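Local atomic coordinates of hydrazine synthase alpha subunit (Candidatus Kuenenia stuttgartiensis, PDB entry 5C2V), a protein that forms the subunit of the hydrazine synthase complex that condenses hydroxylamine, made in the gamma subunit, with ammonia to yield hydrazine, and carries two heme c groups. Residues N690-E694 with G705-N709; W15-M21 with Y392-W396; F34-P38 with Y52-S57. All coordinates share one frame; numbering follows the deposited sequence.

Interaction 1: N690-E694 with G705-N709; sequences NSLLE and GKYVN. With HEC (heme c), chain B.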
loop_
_atom_site.group_PDB
_atom_site.type_symbol
_atom_site.label_atom_id
_atom_site.label_comp_id
_atom_site.label_asym_id
_atom_site.label_seq_id
_atom_site.Cartn_x
_atom_site.Cartn_y
_atom_site.Cartn_z
ATOM N N ASN D 690 -9.383 24.411 -12.587
ATOM C CA ASN D 690 -9.597 23.093 -13.175
ATOM C C ASN D 690 -8.370 22.616 -13.942
ATOM O O ASN D 690 -8.023 21.435 -13.906
ATOM C CB ASN D 690 -10.815 23.106 -14.100
ATOM C CG ASN D 690 -12.125 23.056 -13.340
ATOM O OD1 ASN D 690 -12.554 21.993 -12.888
ATOM N ND2 ASN D 690 -12.775 24.206 -13.200
ATOM N N SER D 691 -7.713 23.544 -14.629
ATOM C CA SER D 691 -6.509 23.227 -15.384
ATOM C C SER D 691 -5.358 22.836 -14.461
ATOM O O SER D 691 -4.739 21.788 -14.637
ATOM C CB SER D 691 -6.093 24.414 -16.257
ATOM O OG SER D 691 -7.089 24.718 -17.218
ATOM N N LEU D 692 -5.086 23.680 -13.470
ATOM C CA LEU D 692 -3.932 23.493 -12.596
ATOM C C LEU D 692 -4.053 22.272 -11.683
ATOM O O LEU D 692 -3.046 21.699 -11.271
ATOM C CB LEU D 692 -3.709 24.750 -11.753
ATOM C CG LEU D 692 -3.241 25.980 -12.536
ATOM C CD1 LEU D 692 -3.297 27.232 -11.675
ATOM C CD2 LEU D 692 -1.837 25.758 -13.079
ATOM N N LEU D 693 -5.283 21.877 -11.369
ATOM C CA LEU D 693 -5.514 20.751 -10.467
ATOM C C LEU D 693 -5.732 19.433 -11.211
ATOM O O LEU D 693 -6.034 18.409 -10.596
ATOM C CB LEU D 693 -6.709 21.038 -9.552
ATOM C CG LEU D 693 -6.418 21.814 -8.260
ATOM C CD1 LEU D 693 -5.379 21.086 -7.421
ATOM C CD2 LEU D 693 -5.974 23.244 -8.540
ATOM N N GLU D 694 -5.586 19.467 -12.532
ATOM C CA GLU D 694 -5.774 18.285 -13.372
ATOM C C GLU D 694 -4.791 17.162 -13.037
ATOM O O GLU D 694 -3.596 17.408 -12.866
ATOM C CB GLU D 694 -5.642 18.666 -14.849
ATOM C CG GLU D 694 -5.805 17.505 -15.818
ATOM C CD GLU D 694 -5.670 17.930 -17.266
ATOM O OE1 GLU D 694 -5.381 19.121 -17.514
ATOM O OE2 GLU D 694 -5.854 17.073 -18.157
ATOM N N GLY D 705 -0.854 16.379 -9.305
ATOM C CA GLY D 705 -1.372 16.322 -10.660
ATOM C C GLY D 705 -0.304 16.664 -11.677
ATOM O O GLY D 705 0.886 16.468 -11.430
ATOM N N LYS D 706 -0.733 17.163 -12.833
ATOM C CA LYS D 706 0.207 17.630 -13.842
ATOM C C LYS D 706 1.038 18.798 -13.318
ATOM O O LYS D 706 2.264 18.712 -13.247
ATOM C CB LYS D 706 -0.533 18.052 -15.115
ATOM C CG LYS D 706 -1.197 16.917 -15.882
ATOM C CD LYS D 706 -1.855 17.431 -17.156
ATOM C CE LYS D 706 -2.419 16.294 -17.995
ATOM N NZ LYS D 706 -3.002 16.782 -19.276
ATOM N N TYR D 707 0.369 19.892 -12.965
ATOM C CA TYR D 707 1.067 21.094 -12.514
ATOM C C TYR D 707 1.115 21.339 -11.004
ATOM O O TYR D 707 1.802 22.255 -10.556
ATOM C CB TYR D 707 0.438 22.316 -13.186
ATOM C CG TYR D 707 0.327 22.176 -14.682
ATOM C CD1 TYR D 707 1.404 22.469 -15.506
ATOM C CD2 TYR D 707 -0.851 21.740 -15.273
ATOM C CE1 TYR D 707 1.310 22.337 -16.875
ATOM C CE2 TYR D 707 -0.955 21.605 -16.641
ATOM C CZ TYR D 707 0.129 21.905 -17.438
ATOM O OH TYR D 707 0.031 21.773 -18.803
ATOM N N VAL D 708 0.416 20.534 -10.210
ATOM C CA VAL D 708 0.286 20.856 -8.786
ATOM C C VAL D 708 0.372 19.646 -7.859
ATOM O O VAL D 708 -0.349 18.663 -8.030
ATOM C CB VAL D 708 -1.049 21.597 -8.505
ATOM C CG1 VAL D 708 -1.382 21.573 -7.019
ATOM C CG2 VAL D 708 -0.988 23.032 -9.014
ATOM N N ASN D 709 1.258 19.735 -6.871
ATOM C CA ASN D 709 1.319 18.748 -5.800
ATOM C C ASN D 709 0.876 19.373 -4.481
ATOM O O ASN D 709 1.599 20.173 -3.897
ATOM C CB ASN D 709 2.734 18.178 -5.673
ATOM C CG ASN D 709 3.147 17.360 -6.883
ATOM O OD1 ASN D 709 3.213 16.132 -6.821
ATOM N ND2 ASN D 709 3.424 18.036 -7.991
HETATM FE FE HEC B . 3.500 29.824 -19.754
HETATM C CHA HEC B . 4.470 26.742 -20.910
HETATM C CHB HEC B . 2.657 28.437 -16.730
HETATM C CHC HEC B . 2.628 32.943 -18.536
HETATM C CHD HEC B . 4.088 31.237 -22.834
HETATM N NA HEC B . 3.515 27.938 -18.979
HETATM C C1A HEC B . 4.031 26.818 -19.606
HETATM C C2A HEC B . 4.029 25.733 -18.646
HETATM C C3A HEC B . 3.531 26.195 -17.495
HETATM C C4A HEC B . 3.196 27.594 -17.678
HETATM C CMA HEC B . 3.346 25.382 -16.195
HETATM C CAA HEC B . 4.519 24.292 -18.907
HETATM C CBA HEC B . 3.372 23.450 -19.456
HETATM C CGA HEC B . 3.811 22.013 -19.572
HETATM O O1A HEC B . 2.936 21.109 -19.537
HETATM O O2A HEC B . 5.039 21.769 -19.688
HETATM N NB HEC B . 2.723 30.548 -17.984
HETATM C C1B HEC B . 2.563 29.810 -16.827
HETATM C C2B HEC B . 2.285 30.733 -15.744
HETATM C C3B HEC B . 2.268 31.973 -16.247
HETATM C C4B HEC B . 2.551 31.881 -17.663
HETATM C CMB HEC B . 2.029 30.335 -14.274
HETATM C CAB HEC B . 2.018 33.292 -15.481
HETATM C CBB HEC B . 3.233 33.622 -14.585
HETATM N NC HEC B . 3.384 31.731 -20.533
HETATM C C1C HEC B . 2.994 32.873 -19.860
HETATM C C2C HEC B . 3.157 34.003 -20.751
HETATM C C3C HEC B . 3.439 33.519 -21.968
HETATM C C4C HEC B . 3.668 32.090 -21.836
HETATM C CMC HEC B . 2.672 35.433 -20.423
HETATM C CAC HEC B . 3.631 34.340 -23.267
HETATM C CBC HEC B . 4.854 35.279 -23.157
HETATM N ND HEC B . 4.167 29.085 -21.602
HETATM C C1D HEC B . 4.363 29.889 -22.724
HETATM C C2D HEC B . 4.910 29.073 -23.783
HETATM C C3D HEC B . 5.050 27.660 -23.201
HETATM C C4D HEC B . 4.553 27.764 -21.836
HETATM C CMD HEC B . 5.291 29.535 -25.207
HETATM C CAD HEC B . 5.588 26.432 -23.984
HETATM C CBD HEC B . 6.460 25.477 -23.167
HETATM C CGD HEC B . 7.616 26.186 -22.511
HETATM O O1D HEC B . 8.153 25.642 -21.512
HETATM O O2D HEC B . 8.006 27.287 -22.977
HETATM O O HOH W 1 -1.888 19.585 -11.659
#
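Glu694 and Lys706 tie the two backbones together where the chain comes off helix 687-692: Lys706 N-H points almost straight at Glu694 O (N to O 2.9 Å, 165° at the hydrogen). Gly705 CA approaches the same oxygen. A bound water also donates to Glu694 O and accepts weakly from Tyr707 N. Glu694 and Lys706 meet again through their side chains, both extended. Chi1 of 179° sends the Glu694 chain out straight toward Lys706, and OE2 sits 3.1 Å from NZ in a salt bridge whose hydrogen bond is weak; CD and CE of the lysine run beside the carboxylate. Val708 supplies part of the apolar layer, its two branches dividing the work: CG2 lies 4.2 Å from Leu692 CB, CG1 4.0 Å from Leu693 CD1. Tyr707 crosses Leu692 at about a right angle, CB against CD2 (4.1 Å), and presents a ring edge to Ser691 O. At the far end its OH donates to the heme propionate oxygen O1A (3.1 Å), with propionate carbon CBA in the ring plane. Arg721 and Arg733 hydrogen-bond the same heme; Tyr707 is part of the bis-histidine heme pocket in the C-terminal cytochrome c domain.

Interaction 2: W15-M21 with Y392-W396; sequences WTDYSGM and YKPRW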
loop_
_atom_site.group_PDB
_atom_site.type_symbol
_atom_site.label_atom_id
_atom_site.label_comp_id
_atom_site.label_asym_id
_atom_site.label_seq_id
_atom_site.Cartn_x
_atom_site.Cartn_y
_atom_site.Cartn_z
ATOM N N TRP D 15 0.555 -1.011 46.155
ATOM C CA TRP D 15 -0.531 -0.092 45.823
ATOM C C TRP D 15 -0.212 0.769 44.601
ATOM O O TRP D 15 -1.092 1.439 44.062
ATOM C CB TRP D 15 -0.862 0.804 47.022
ATOM C CG TRP D 15 0.295 1.611 47.537
ATOM C CD1 TRP D 15 1.142 1.273 48.551
ATOM C CD2 TRP D 15 0.723 2.897 47.070
ATOM N NE1 TRP D 15 2.072 2.265 48.742
ATOM C CE2 TRP D 15 1.837 3.273 47.845
ATOM C CE3 TRP D 15 0.273 3.765 46.069
ATOM C CZ2 TRP D 15 2.508 4.479 47.651
ATOM C CZ3 TRP D 15 0.940 4.962 45.880
ATOM C CH2 TRP D 15 2.045 5.307 46.667
ATOM N N THR D 16 1.046 0.752 44.172
ATOM C CA THR D 16 1.454 1.488 42.981
ATOM C C THR D 16 1.180 0.694 41.708
ATOM O O THR D 16 1.168 1.249 40.611
ATOM C CB THR D 16 2.946 1.852 43.019
ATOM O OG1 THR D 16 3.724 0.657 43.148
ATOM C CG2 THR D 16 3.239 2.774 44.190
ATOM N N ASP D 17 0.957 -0.608 41.858
ATOM C CA ASP D 17 0.700 -1.462 40.708
ATOM C C ASP D 17 -0.804 -1.546 40.477
ATOM O O ASP D 17 -1.522 -2.191 41.236
ATOM C CB ASP D 17 1.304 -2.852 40.932
ATOM C CG ASP D 17 1.012 -3.815 39.795
ATOM O OD1 ASP D 17 0.725 -3.353 38.671
ATOM O OD2 ASP D 17 1.086 -5.041 40.027
ATOM N N TYR D 18 -1.265 -0.909 39.407
ATOM C CA TYR D 18 -2.695 -0.767 39.152
ATOM C C TYR D 18 -3.335 -2.094 38.768
ATOM O O TYR D 18 -4.324 -2.516 39.370
ATOM C CB TYR D 18 -2.936 0.271 38.054
ATOM C CG TYR D 18 -4.325 0.230 37.456
ATOM C CD1 TYR D 18 -4.572 -0.451 36.269
ATOM C CD2 TYR D 18 -5.390 0.870 38.077
ATOM C CE1 TYR D 18 -5.838 -0.494 35.721
ATOM C CE2 TYR D 18 -6.661 0.833 37.534
ATOM C CZ TYR D 18 -6.878 0.149 36.356
ATOM O OH TYR D 18 -8.141 0.108 35.810
ATOM N N SER D 19 -2.762 -2.746 37.762
ATOM C CA SER D 19 -3.268 -4.027 37.289
ATOM C C SER D 19 -3.133 -5.099 38.364
ATOM O O SER D 19 -3.866 -6.086 38.363
ATOM C CB SER D 19 -2.532 -4.453 36.017
ATOM O OG SER D 19 -1.129 -4.438 36.215
ATOM N N GLY D 20 -2.192 -4.897 39.281
ATOM C CA GLY D 20 -2.003 -5.811 40.390
ATOM C C GLY D 20 -3.052 -5.636 41.470
ATOM O O GLY D 20 -3.585 -6.614 41.994
ATOM N N MET D 21 -3.352 -4.383 41.800
ATOM C CA MET D 21 -4.354 -4.082 42.817
ATOM C C MET D 21 -5.757 -4.419 42.328
ATOM O O MET D 21 -6.599 -4.866 43.105
ATOM C CB MET D 21 -4.289 -2.606 43.223
ATOM C CG MET D 21 -3.005 -2.203 43.930
ATOM S SD MET D 21 -2.806 -2.957 45.554
ATOM C CE MET D 21 -4.100 -2.127 46.474
ATOM N N TYR D 392 -10.322 -0.533 40.891
ATOM C CA TYR D 392 -9.224 0.229 41.467
ATOM C C TYR D 392 -9.089 1.552 40.726
ATOM O O TYR D 392 -9.392 1.638 39.536
ATOM C CB TYR D 392 -7.917 -0.561 41.404
ATOM C CG TYR D 392 -6.833 -0.003 42.296
ATOM C CD1 TYR D 392 -6.861 -0.215 43.669
ATOM C CD2 TYR D 392 -5.782 0.736 41.769
ATOM C CE1 TYR D 392 -5.875 0.291 44.491
ATOM C CE2 TYR D 392 -4.790 1.247 42.584
ATOM C CZ TYR D 392 -4.841 1.022 43.944
ATOM O OH TYR D 392 -3.856 1.528 44.760
ATOM N N LYS D 393 -8.642 2.585 41.430
ATOM C CA LYS D 393 -8.530 3.909 40.834
ATOM C C LYS D 393 -7.128 4.174 40.298
ATOM O O LYS D 393 -6.139 3.974 41.004
ATOM C CB LYS D 393 -8.910 4.986 41.850
ATOM C CG LYS D 393 -10.388 5.016 42.192
ATOM C CD LYS D 393 -10.670 5.997 43.318
ATOM C CE LYS D 393 -12.134 5.965 43.725
ATOM N NZ LYS D 393 -12.563 7.247 44.352
ATOM N N PRO D 394 -7.042 4.618 39.036
ATOM C CA PRO D 394 -5.767 5.004 38.425
ATOM C C PRO D 394 -5.247 6.318 38.994
ATOM O O PRO D 394 -6.016 7.091 39.564
ATOM C CB PRO D 394 -6.115 5.154 36.937
ATOM C CG PRO D 394 -7.435 4.467 36.764
ATOM C CD PRO D 394 -8.145 4.649 38.064
ATOM N N ARG D 395 -3.952 6.561 38.832
ATOM C CA ARG D 395 -3.328 7.785 39.314
ATOM C C ARG D 395 -3.910 9.007 38.612
ATOM O O ARG D 395 -4.245 8.946 37.429
ATOM C CB ARG D 395 -1.816 7.719 39.097
ATOM C CG ARG D 395 -1.203 6.413 39.567
ATOM C CD ARG D 395 0.140 6.143 38.916
ATOM N NE ARG D 395 0.635 4.812 39.259
ATOM C CZ ARG D 395 1.917 4.514 39.440
ATOM N NH1 ARG D 395 2.842 5.454 39.308
ATOM N NH2 ARG D 395 2.273 3.276 39.753
ATOM N N TRP D 396 -4.043 10.111 39.339
ATOM C CA TRP D 396 -4.502 11.348 38.723
ATOM C C TRP D 396 -3.335 12.314 38.545
ATOM O O TRP D 396 -2.617 12.630 39.495
ATOM C CB TRP D 396 -5.634 11.990 39.537
ATOM C CG TRP D 396 -5.245 12.519 40.883
ATOM C CD1 TRP D 396 -5.136 11.810 42.044
ATOM C CD2 TRP D 396 -4.942 13.881 41.215
ATOM N NE1 TRP D 396 -4.771 12.641 43.074
ATOM C CE2 TRP D 396 -4.646 13.918 42.592
ATOM C CE3 TRP D 396 -4.886 15.069 40.480
ATOM C CZ2 TRP D 396 -4.298 15.098 43.249
ATOM C CZ3 TRP D 396 -4.540 16.238 41.134
ATOM C CH2 TRP D 396 -4.252 16.244 42.504
#
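Tyr392 packs its ring against Met21 in a CH-pi and Met-aromatic contact, on the first turn of the N-terminal helix 18-25, which Asp17 opens as N-cap residue. The tyrosine comes from the loop that follows strand 381-387. From CB, CG leaves anti to the backbone N (chi1 -165°), and this carries the ring against Met21 on the first helical turn. One side of the ring, at CD2, takes Tyr18 CD2 at its edge, in plane, 3.7 Å away. Over the ring sits Met21 CB, 3.5 Å from the centroid and only 10° off the normal, so the methylene covers the centre of one face. The methionine then bends at chi2 and chi3: CG comes to 3.7 Å from Tyr392 CZ, SD lies obliquely to the ring, and the methyl CE folds back to 3.6 Å from Tyr392 CE1. At the tip, Tyr392 OH gives a weak hydrogen bond to Trp15 O (2.9 Å), in the segment just ahead of the helix.

Tyr18 and Tyr392 run alongside each other, pointing opposite ways. The CE2 edge of Tyr18 meets the backbone, Tyr392 O lying near the ring plane at 3.5 Å, and Pro394 CG touches the same carbon at 3.8 Å.

This corner also faces the gamma subunit. Arg20 of the gamma subunit donates to Lys393 O and packs on Tyr392, and Trp55 of that subunit packs on Arg395. The Arg395 chain stays extended from CG to NE and ends beside Thr16, where the guanidinium offers its edge: NH2 points at Thr16 O, near the guanidinium plane, at a modelled distance too short to take literally, and the same nitrogen also donates to Ala54 O of the gamma subunit.

Interaction 3: F34-P38 with Y52-S57; sequences FTQSP and YIPEGS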
loop_
_atom_site.group_PDB
_atom_site.type_symbol
_atom_site.label_atom_id
_atom_site.label_comp_id
_atom_site.label_asym_id
_atom_site.label_seq_id
_atom_site.Cartn_x
_atom_site.Cartn_y
_atom_site.Cartn_z
ATOM N N PHE D 34 -25.714 -4.191 30.597
ATOM C CA PHE D 34 -25.449 -4.142 29.161
ATOM C C PHE D 34 -26.555 -3.463 28.360
ATOM O O PHE D 34 -27.677 -3.288 28.837
ATOM C CB PHE D 34 -25.194 -5.551 28.608
ATOM C CG PHE D 34 -26.356 -6.493 28.754
ATOM C CD1 PHE D 34 -27.289 -6.629 27.739
ATOM C CD2 PHE D 34 -26.500 -7.263 29.897
ATOM C CE1 PHE D 34 -28.352 -7.502 27.867
ATOM C CE2 PHE D 34 -27.563 -8.137 30.031
ATOM C CZ PHE D 34 -28.489 -8.257 29.015
ATOM N N THR D 35 -26.212 -3.076 27.136
ATOM C CA THR D 35 -27.121 -2.365 26.248
ATOM C C THR D 35 -27.818 -3.309 25.272
ATOM O O THR D 35 -27.182 -4.166 24.651
ATOM C CB THR D 35 -26.378 -1.278 25.442
ATOM O OG1 THR D 35 -25.674 -0.408 26.337
ATOM C CG2 THR D 35 -27.354 -0.460 24.608
ATOM N N GLN D 36 -29.131 -3.141 25.150
ATOM C CA GLN D 36 -29.921 -3.856 24.158
ATOM C C GLN D 36 -30.441 -2.883 23.108
ATOM O O GLN D 36 -31.101 -1.895 23.439
ATOM C CB GLN D 36 -31.087 -4.592 24.817
ATOM C CG GLN D 36 -30.676 -5.756 25.699
ATOM C CD GLN D 36 -31.868 -6.482 26.289
ATOM O OE1 GLN D 36 -32.918 -5.884 26.527
ATOM N NE2 GLN D 36 -31.714 -7.780 26.523
ATOM N N SER D 37 -30.142 -3.169 21.845
ATOM C CA SER D 37 -30.573 -2.315 20.745
ATOM C C SER D 37 -31.481 -3.081 19.791
ATOM O O SER D 37 -31.307 -4.280 19.606
ATOM C CB SER D 37 -29.361 -1.761 19.991
ATOM O OG SER D 37 -28.587 -0.914 20.822
ATOM N N PRO D 38 -32.464 -2.396 19.191
ATOM C CA PRO D 38 -33.313 -3.062 18.196
ATOM C C PRO D 38 -32.466 -3.532 17.020
ATOM O O PRO D 38 -31.477 -2.865 16.714
ATOM C CB PRO D 38 -34.292 -1.962 17.767
ATOM C CG PRO D 38 -34.236 -0.939 18.860
ATOM C CD PRO D 38 -32.837 -0.985 19.383
ATOM N N TYR D 52 -23.015 7.414 16.966
ATOM C CA TYR D 52 -23.803 6.222 17.193
ATOM C C TYR D 52 -24.887 6.536 18.203
ATOM O O TYR D 52 -24.607 6.785 19.375
ATOM C CB TYR D 52 -22.881 5.093 17.670
ATOM C CG TYR D 52 -23.547 3.801 18.077
ATOM C CD1 TYR D 52 -24.037 2.916 17.125
ATOM C CD2 TYR D 52 -23.638 3.438 19.414
ATOM C CE1 TYR D 52 -24.629 1.723 17.496
ATOM C CE2 TYR D 52 -24.225 2.247 19.795
ATOM C CZ TYR D 52 -24.719 1.394 18.833
ATOM O OH TYR D 52 -25.306 0.207 19.209
ATOM N N ILE D 53 -26.131 6.511 17.746
ATOM C CA ILE D 53 -27.265 6.795 18.605
ATOM C C ILE D 53 -28.302 5.723 18.343
ATOM O O ILE D 53 -29.232 5.924 17.564
ATOM C CB ILE D 53 -27.863 8.195 18.353
ATOM C CG1 ILE D 53 -26.760 9.256 18.298
ATOM C CG2 ILE D 53 -28.880 8.544 19.431
ATOM C CD1 ILE D 53 -27.271 10.659 18.063
ATOM N N PRO D 54 -28.138 4.569 19.000
ATOM C CA PRO D 54 -28.983 3.401 18.751
ATOM C C PRO D 54 -30.405 3.658 19.227
ATOM O O PRO D 54 -30.789 3.219 20.306
ATOM C CB PRO D 54 -28.304 2.297 19.566
ATOM C CG PRO D 54 -27.577 3.019 20.644
ATOM C CD PRO D 54 -27.115 4.304 20.026
ATOM N N GLU D 55 -31.159 4.398 18.421
ATOM C CA GLU D 55 -32.519 4.799 18.759
ATOM C C GLU D 55 -33.393 3.611 19.152
ATOM O O GLU D 55 -33.459 2.611 18.436
ATOM C CB GLU D 55 -33.150 5.546 17.582
ATOM C CG GLU D 55 -34.607 5.919 17.780
ATOM C CD GLU D 55 -35.147 6.765 16.645
ATOM O OE1 GLU D 55 -34.379 7.582 16.093
ATOM O OE2 GLU D 55 -36.337 6.609 16.299
ATOM N N GLY D 56 -34.054 3.730 20.300
ATOM C CA GLY D 56 -34.920 2.681 20.803
ATOM C C GLY D 56 -34.183 1.625 21.607
ATOM O O GLY D 56 -34.660 0.500 21.747
ATOM N N SER D 57 -33.021 1.990 22.142
ATOM C CA SER D 57 -32.206 1.050 22.905
ATOM C C SER D 57 -32.323 1.277 24.404
ATOM O O SER D 57 -32.491 2.407 24.863
ATOM C CB SER D 57 -30.741 1.145 22.489
ATOM O OG SER D 57 -30.606 0.930 21.099
#
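Tyr52 brings its hydroxyl to 3.8 Å from Ser37 OG, and behind that tip Pro54 CD lies on one face of the ring, 3.5 Å above the plane and displaced toward the rim. The hydroxyl itself is hydrogen-bonded to Asp44. The amide of Gln36 turns away from the contact, its OE1 accepting from Arg58. The ring of Pro38 sets CG 3.3 Å from Gly56 O, with CD beside the same carbonyl and beside Ser57 OG.

Two serine hydroxyls do the joining. Ser37 OG stands anti to its own carbonyl carbon (chi1 -64°), which turns it toward Ser57; it donates to Ser57 OG over 2.7 Å. Ser57 OG in turn points at Pro54 O, though the modelled distance is too short to trust. Pro54 CB comes up to Ser37 OG as well, at 3.5 Å, so this hydroxyl is flanked by carbon on one side and by its acceptor on another.

The 52-57 segment owes its shape to an inverse gamma turn centred on Pro54, overlapping with a type II beta turn from Pro54 to Ser57. Gly56 takes the third turn position, with the positive phi (86°) that suits glycine there, and it touches the bound trimethyl glycine. The turn delivers the chain into strand 58-63, which pairs with 31-37; strand 381-387 flanks 31-37 on its other edge, so this propeller blade is assembled from sequence far apart in the chain.

Where the backbones pass closest, Ser57 CA comes to 3.2 Å from Gln36 O. One residue back, Thr35 CG2 lies 4.3 Å from Ser57 CB, while Thr35 OG1 is bonded to Gln384.

Overall arrangement
Along the chain, interaction 3 (34-38 with 52-57) falls within the span that interaction 2 closes between 15-21 and 392-396, and interaction 1 opens only afterwards. Interactions 2 and 3 belong to the N-terminal propeller part: helix 18-25 is followed by strand 31-37, and 381-387, the neighbour of that strand, leads on to the 392-396 loop, consistent with a closure where the start and end of the propeller sequence meet. Their centres are about 32 Å apart. Interaction 1 lies in the C-terminal cytochrome c domain, about 56 Å from interaction 2 between centres and about 47 Å from interaction 3. Interactions 1 and 2 flank the chain's centre from opposite sides, one at a heme, the other at the gamma subunit.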